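Local coordinates for protein cypemycin cysteine dehydrogenase (decarboxylating) (Streptomyces sp, PDB 6JDD) that catalyses the FAD-linked oxidative decarboxylation of the C-terminal cysteine of the cypemycin precursor, a step toward the aminovinyl-cysteine group of this linaridin, at residues E10-V15 with G82-S87; C89-P94 with F170-A175. All blocks are in the same frame, centred on the assembly; numbering follows the deposited sequence.

Contact 1. Residues E10-V15 with G82-S87; sequences ELHVHV and GKSGAS
Glu10 and His12, two residues apart on strand 10-15 of a Rossmann-type parallel sheet, point to the same side of the strand and meet the tight turn Ser84-Ser87 in the loop leading to strand 90-95. The case illustrates how a loop can be fixed beside a sheet by giving its polar atoms partners, several of them shared. The turn is closed by Ser87 N, which donates to Ser84 O at 2.9 Å, and Gly85 takes the positive phi (56°) of its second position. The same carbonyl receives a second donor, Ser87 OG, at 2.6 Å from Ser84 O. The Ser87 hydroxyl also meets Asn41 ND2 of the neighbouring strand 39-44, so it links the turn to the sheet. Glu10 reaches the turn with an extended chain, its CG anti to the backbone N (chi1 -170°). The carboxylate is approached from above its plane, where Ala86 N donates to Glu10 OE2 at 3.0 Å. That oxygen is shared with Asn41 ND2, which thus serves both Glu10 and Ser87, while Gly85 N is engaged by Glu78 OE1. Nearer the backbone, Ala86 O lies 3.4 Å from Glu10 CB, and Ser87 CA adds a CA-H...O contact of 3.3 Å to Glu10 O. Farther along the strand, the His12 imidazole is held at both nitrogens: NE2 pairs with Ser43 OG, a bond from the adjacent strand, and ND1 with the turn. Bonds at both ring nitrogens probably hold the imidazole in one orientation. At the ring edge, near its plane, His12 ND1 and Ser84 OG are hydrogen-bonded at 2.6 Å, and either could be the donor.

Contact 2. Residues C89-P94 with F170-A175; sequences CFLVFP and FNLPGA
The start of helix 172-185 packs across the face of the Rossmann-type sheet alongside strand 90-95, and its main connection is an offset stack of Phe93 on Phe170. The two rings are nearly parallel, with planes 6° apart, and the centroid of Phe93 lies 4.2 Å from that of Phe170. Each presents its CE1 over the other ring, displaced toward the rim. The side chains nevertheless cross at about a right angle. With CG anti to the backbone N (chi1 -175°), the Phe93 ring swings out to the 170-172 segment, although its CB does not point there. Leu172 CB sits over the other face of Phe93 as an off-centre CH-pi contact, 4.2 Å from the ring centroid of Phe93. The ring is thereby sandwiched, and at its edge, in plane, comes Asn171 N. Replacing Phe93 with an alanine would probably leave Phe170 without its stacking partner and open a gap between strand and helix. Two residues earlier on the strand, Leu91 extends both branches to the helix: CD1 touches Leu172 CD1 at 3.6 Å, and CD2 lies 4.1 Å from Ala175 CB. At the other end, Pro94, which follows a cis peptide bond, sets its CB 3.8 Å from Phe170 CD1. Asn171 fixes the helix start: its OD1 accepts from Gly174 N at 2.8 Å, and its ND2 donates to Pro153 O. Val24 and Trp27 of helix 24-34 continue the packing, so the arrangement is the helix-on-sheet core of a Rossmann-type flavoprotein, with an asparagine N-cap at the helix start.

In the fold
Both contacts rest on the same sheet: strands 10-15 and 90-95 are neighbours, probably hydrogen-bonded through His14 N to Leu91 O and Phe93 N to His14 O, and Leu11 packs on Cys89. Contact 1 is partly buried and joins a strand to a loop, largely through hydrogen bonds, with a carboxylate, a histidine and serines paired in a network that also draws in strand 39-44. Contact 2 is buried and joins a strand to a C-terminal helix; no hydrogen bond crosses it, and aromatic and aliphatic packing does the work. Together they show how chemistry follows position: polar pairing where a partly exposed loop meets an inner strand, ring stacking and methyl contacts in the core.

Contact 1. Residues E10-V15 with G82-S87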
loop_
_atom_site.group_PDB
_atom_site.type_symbol
_atom_site.label_atom_id
_atom_site.label_comp_id
_atom_site.label_asym_id
_atom_site.label_seq_id
_atom_site.Cartn_x
_atom_site.Cartn_y
_atom_site.Cartn_z
ATOM N N GLU A 10 -14.508 41.149 -0.522
ATOM C CA GLU A 10 -13.962 39.787 -0.672
ATOM C C GLU A 10 -13.955 39.382 -2.143
ATOM O O GLU A 10 -14.877 39.762 -2.834
ATOM C CB GLU A 10 -14.924 38.876 0.086
ATOM C CG GLU A 10 -14.461 37.456 0.289
ATOM C CD GLU A 10 -15.225 36.792 1.410
ATOM O OE1 GLU A 10 -15.621 37.495 2.313
ATOM O OE2 GLU A 10 -15.410 35.592 1.375
ATOM N N LEU A 11 -12.882 38.749 -2.611
ATOM C CA LEU A 11 -12.915 38.122 -3.949
ATOM C C LEU A 11 -12.418 36.678 -3.869
ATOM O O LEU A 11 -12.057 36.243 -2.830
ATOM C CB LEU A 11 -12.117 38.978 -4.931
ATOM C CG LEU A 11 -10.680 39.278 -4.563
ATOM C CD1 LEU A 11 -9.793 38.077 -4.824
ATOM C CD2 LEU A 11 -10.219 40.469 -5.375
ATOM N N HIS A 12 -12.510 35.963 -4.971
ATOM C CA HIS A 12 -12.104 34.558 -5.123
ATOM C C HIS A 12 -11.144 34.455 -6.291
ATOM O O HIS A 12 -11.434 35.047 -7.341
ATOM C CB HIS A 12 -13.304 33.669 -5.401
ATOM C CG HIS A 12 -12.904 32.242 -5.476
ATOM N ND1 HIS A 12 -13.105 31.377 -4.437
ATOM C CD2 HIS A 12 -12.279 31.545 -6.438
ATOM C CE1 HIS A 12 -12.635 30.198 -4.773
ATOM N NE2 HIS A 12 -12.101 30.280 -5.967
ATOM N N VAL A 13 -10.047 33.737 -6.084
ATOM C CA VAL A 13 -9.028 33.476 -7.124
ATOM C C VAL A 13 -9.074 31.984 -7.417
ATOM O O VAL A 13 -8.962 31.197 -6.509
ATOM C CB VAL A 13 -7.623 33.958 -6.733
ATOM C CG1 VAL A 13 -6.643 33.591 -7.808
ATOM C CG2 VAL A 13 -7.569 35.458 -6.495
ATOM N N HIS A 14 -9.298 31.638 -8.673
ATOM C CA HIS A 14 -9.292 30.245 -9.166
ATOM C C HIS A 14 -8.029 30.040 -9.987
ATOM O O HIS A 14 -7.844 30.751 -11.001
ATOM C CB HIS A 14 -10.565 29.953 -9.951
ATOM C CG HIS A 14 -10.628 28.556 -10.460
ATOM N ND1 HIS A 14 -10.522 27.464 -9.616
ATOM C CD2 HIS A 14 -10.731 28.067 -11.711
ATOM C CE1 HIS A 14 -10.576 26.363 -10.340
ATOM N NE2 HIS A 14 -10.673 26.704 -11.632
ATOM N N VAL A 15 -7.163 29.162 -9.496
ATOM C CA VAL A 15 -5.794 28.955 -10.043
ATOM C C VAL A 15 -5.798 27.668 -10.854
ATOM O O VAL A 15 -6.203 26.629 -10.299
ATOM C CB VAL A 15 -4.755 28.888 -8.914
ATOM C CG1 VAL A 15 -3.321 28.839 -9.459
ATOM C CG2 VAL A 15 -4.946 30.029 -7.921
ATOM N N GLY A 82 -23.246 29.165 -6.798
ATOM C CA GLY A 82 -22.397 30.120 -7.527
ATOM C C GLY A 82 -21.737 31.121 -6.616
ATOM O O GLY A 82 -21.459 32.230 -7.070
ATOM N N LYS A 83 -21.422 30.717 -5.392
ATOM C CA LYS A 83 -20.763 31.619 -4.423
ATOM C C LYS A 83 -19.464 31.003 -3.900
ATOM O O LYS A 83 -19.258 29.770 -4.018
ATOM C CB LYS A 83 -21.740 31.944 -3.300
ATOM C CG LYS A 83 -23.079 32.471 -3.781
ATOM C CD LYS A 83 -23.692 33.472 -2.833
ATOM C CE LYS A 83 -25.007 33.012 -2.237
ATOM N NZ LYS A 83 -26.129 33.721 -2.859
ATOM N N SER A 84 -18.614 31.880 -3.371
ATOM C CA SER A 84 -17.396 31.553 -2.590
ATOM C C SER A 84 -17.363 32.523 -1.413
ATOM O O SER A 84 -16.945 33.663 -1.594
ATOM C CB SER A 84 -16.148 31.658 -3.425
ATOM O OG SER A 84 -14.996 31.490 -2.605
ATOM N N GLY A 85 -17.872 32.089 -0.266
ATOM C CA GLY A 85 -18.054 32.968 0.908
ATOM C C GLY A 85 -18.896 34.180 0.533
ATOM O O GLY A 85 -20.016 33.991 0.050
ATOM N N ALA A 86 -18.361 35.384 0.719
ATOM C CA ALA A 86 -18.986 36.637 0.237
ATOM C C ALA A 86 -18.154 37.267 -0.881
ATOM O O ALA A 86 -18.169 38.509 -0.967
ATOM C CB ALA A 86 -19.154 37.600 1.368
ATOM N N SER A 87 -17.473 36.469 -1.712
ATOM C CA SER A 87 -16.717 36.977 -2.898
ATOM C C SER A 87 -17.650 37.793 -3.807
ATOM O O SER A 87 -18.786 37.329 -4.096
ATOM C CB SER A 87 -16.050 35.897 -3.706
ATOM O OG SER A 87 -15.251 35.088 -2.894
#

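Contact 2. Residues C89-P94 with F170-A175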
loop_
_atom_site.group_PDB
_atom_site.type_symbol
_atom_site.label_atom_id
_atom_site.label_comp_id
_atom_site.label_asym_id
_atom_site.label_seq_id
_atom_site.Cartn_x
_atom_site.Cartn_y
_atom_site.Cartn_z
ATOM N N CYS A 89 -16.184 39.201 -6.747
ATOM C CA CYS A 89 -15.745 38.878 -8.121
ATOM C C CYS A 89 -14.944 37.576 -8.105
ATOM O O CYS A 89 -14.646 37.065 -7.032
ATOM C CB CYS A 89 -15.001 40.060 -8.716
ATOM S SG CYS A 89 -13.311 40.215 -8.093
ATOM N N PHE A 90 -14.675 37.043 -9.285
ATOM C CA PHE A 90 -13.991 35.747 -9.498
ATOM C C PHE A 90 -12.924 35.946 -10.562
ATOM O O PHE A 90 -13.250 36.389 -11.645
ATOM C CB PHE A 90 -14.985 34.675 -9.926
ATOM C CG PHE A 90 -15.974 34.316 -8.862
ATOM C CD1 PHE A 90 -17.071 35.114 -8.616
ATOM C CD2 PHE A 90 -15.775 33.201 -8.074
ATOM C CE1 PHE A 90 -17.973 34.786 -7.620
ATOM C CE2 PHE A 90 -16.694 32.861 -7.093
ATOM C CZ PHE A 90 -17.787 33.656 -6.864
ATOM N N LEU A 91 -11.674 35.716 -10.197
ATOM C CA LEU A 91 -10.529 35.905 -11.115
ATOM C C LEU A 91 -9.970 34.516 -11.390
ATOM O O LEU A 91 -9.592 33.858 -10.444
ATOM C CB LEU A 91 -9.469 36.833 -10.506
ATOM C CG LEU A 91 -10.004 38.095 -9.836
ATOM C CD1 LEU A 91 -8.900 38.829 -9.085
ATOM C CD2 LEU A 91 -10.651 39.032 -10.854
ATOM N N VAL A 92 -9.945 34.101 -12.645
ATOM C CA VAL A 92 -9.264 32.853 -13.070
ATOM C C VAL A 92 -7.828 33.216 -13.465
ATOM O O VAL A 92 -7.617 33.806 -14.502
ATOM C CB VAL A 92 -10.058 32.149 -14.178
ATOM C CG1 VAL A 92 -9.495 30.770 -14.475
ATOM C CG2 VAL A 92 -11.533 32.041 -13.808
ATOM N N PHE A 93 -6.886 32.892 -12.592
ATOM C CA PHE A 93 -5.545 33.517 -12.538
ATOM C C PHE A 93 -4.528 32.463 -12.143
ATOM O O PHE A 93 -4.502 32.067 -10.984
ATOM C CB PHE A 93 -5.548 34.659 -11.521
ATOM C CG PHE A 93 -4.263 35.439 -11.468
ATOM C CD1 PHE A 93 -3.864 36.212 -12.543
ATOM C CD2 PHE A 93 -3.456 35.388 -10.352
ATOM C CE1 PHE A 93 -2.676 36.919 -12.511
ATOM C CE2 PHE A 93 -2.270 36.101 -10.322
ATOM C CZ PHE A 93 -1.877 36.866 -11.399
ATOM N N PRO A 94 -3.769 31.867 -13.080
ATOM C CA PRO A 94 -4.041 31.956 -14.510
ATOM C C PRO A 94 -5.155 31.030 -15.012
ATOM O O PRO A 94 -5.618 30.185 -14.263
ATOM C CB PRO A 94 -2.731 31.454 -15.095
ATOM C CG PRO A 94 -2.336 30.365 -14.149
ATOM C CD PRO A 94 -2.678 30.940 -12.791
ATOM N N PHE A 170 -2.134 37.291 -18.161
ATOM C CA PHE A 170 -1.658 37.065 -16.763
ATOM C C PHE A 170 -1.401 38.399 -16.053
ATOM O O PHE A 170 -0.251 38.792 -15.854
ATOM C CB PHE A 170 -0.403 36.188 -16.707
ATOM C CG PHE A 170 -0.148 35.650 -15.328
ATOM C CD1 PHE A 170 -1.124 34.900 -14.678
ATOM C CD2 PHE A 170 1.048 35.911 -14.674
ATOM C CE1 PHE A 170 -0.897 34.402 -13.411
ATOM C CE2 PHE A 170 1.277 35.407 -13.408
ATOM C CZ PHE A 170 0.295 34.668 -12.779
ATOM N N ASN A 171 -2.474 39.068 -15.664
ATOM C CA ASN A 171 -2.434 40.500 -15.306
ATOM C C ASN A 171 -3.406 40.721 -14.151
ATOM O O ASN A 171 -4.571 41.070 -14.435
ATOM C CB ASN A 171 -2.786 41.333 -16.536
ATOM C CG ASN A 171 -2.835 42.817 -16.246
ATOM O OD1 ASN A 171 -2.668 43.233 -15.101
ATOM N ND2 ASN A 171 -3.077 43.615 -17.271
ATOM N N LEU A 172 -2.954 40.565 -12.906
ATOM C CA LEU A 172 -3.859 40.746 -11.737
ATOM C C LEU A 172 -4.280 42.213 -11.579
ATOM O O LEU A 172 -5.460 42.502 -11.374
ATOM C CB LEU A 172 -3.200 40.213 -10.465
ATOM C CG LEU A 172 -4.053 40.294 -9.202
ATOM C CD1 LEU A 172 -5.356 39.568 -9.370
ATOM C CD2 LEU A 172 -3.324 39.709 -8.026
ATOM N N PRO A 173 -3.371 43.215 -11.642
ATOM C CA PRO A 173 -3.821 44.610 -11.503
ATOM C C PRO A 173 -4.930 44.990 -12.514
ATOM O O PRO A 173 -5.977 45.533 -12.109
ATOM C CB PRO A 173 -2.528 45.411 -11.704
ATOM C CG PRO A 173 -1.422 44.430 -11.310
ATOM C CD PRO A 173 -1.905 43.090 -11.815
ATOM N N GLY A 174 -4.725 44.642 -13.790
ATOM C CA GLY A 174 -5.746 44.805 -14.843
ATOM C C GLY A 174 -7.027 44.057 -14.507
ATOM O O GLY A 174 -8.133 44.621 -14.699
ATOM N N ALA A 175 -6.910 42.828 -14.018
ATOM C CA ALA A 175 -8.096 42.028 -13.664
ATOM C C ALA A 175 -8.853 42.799 -12.567
ATOM O O ALA A 175 -10.095 42.797 -12.558
ATOM C CB ALA A 175 -7.712 40.613 -13.276
#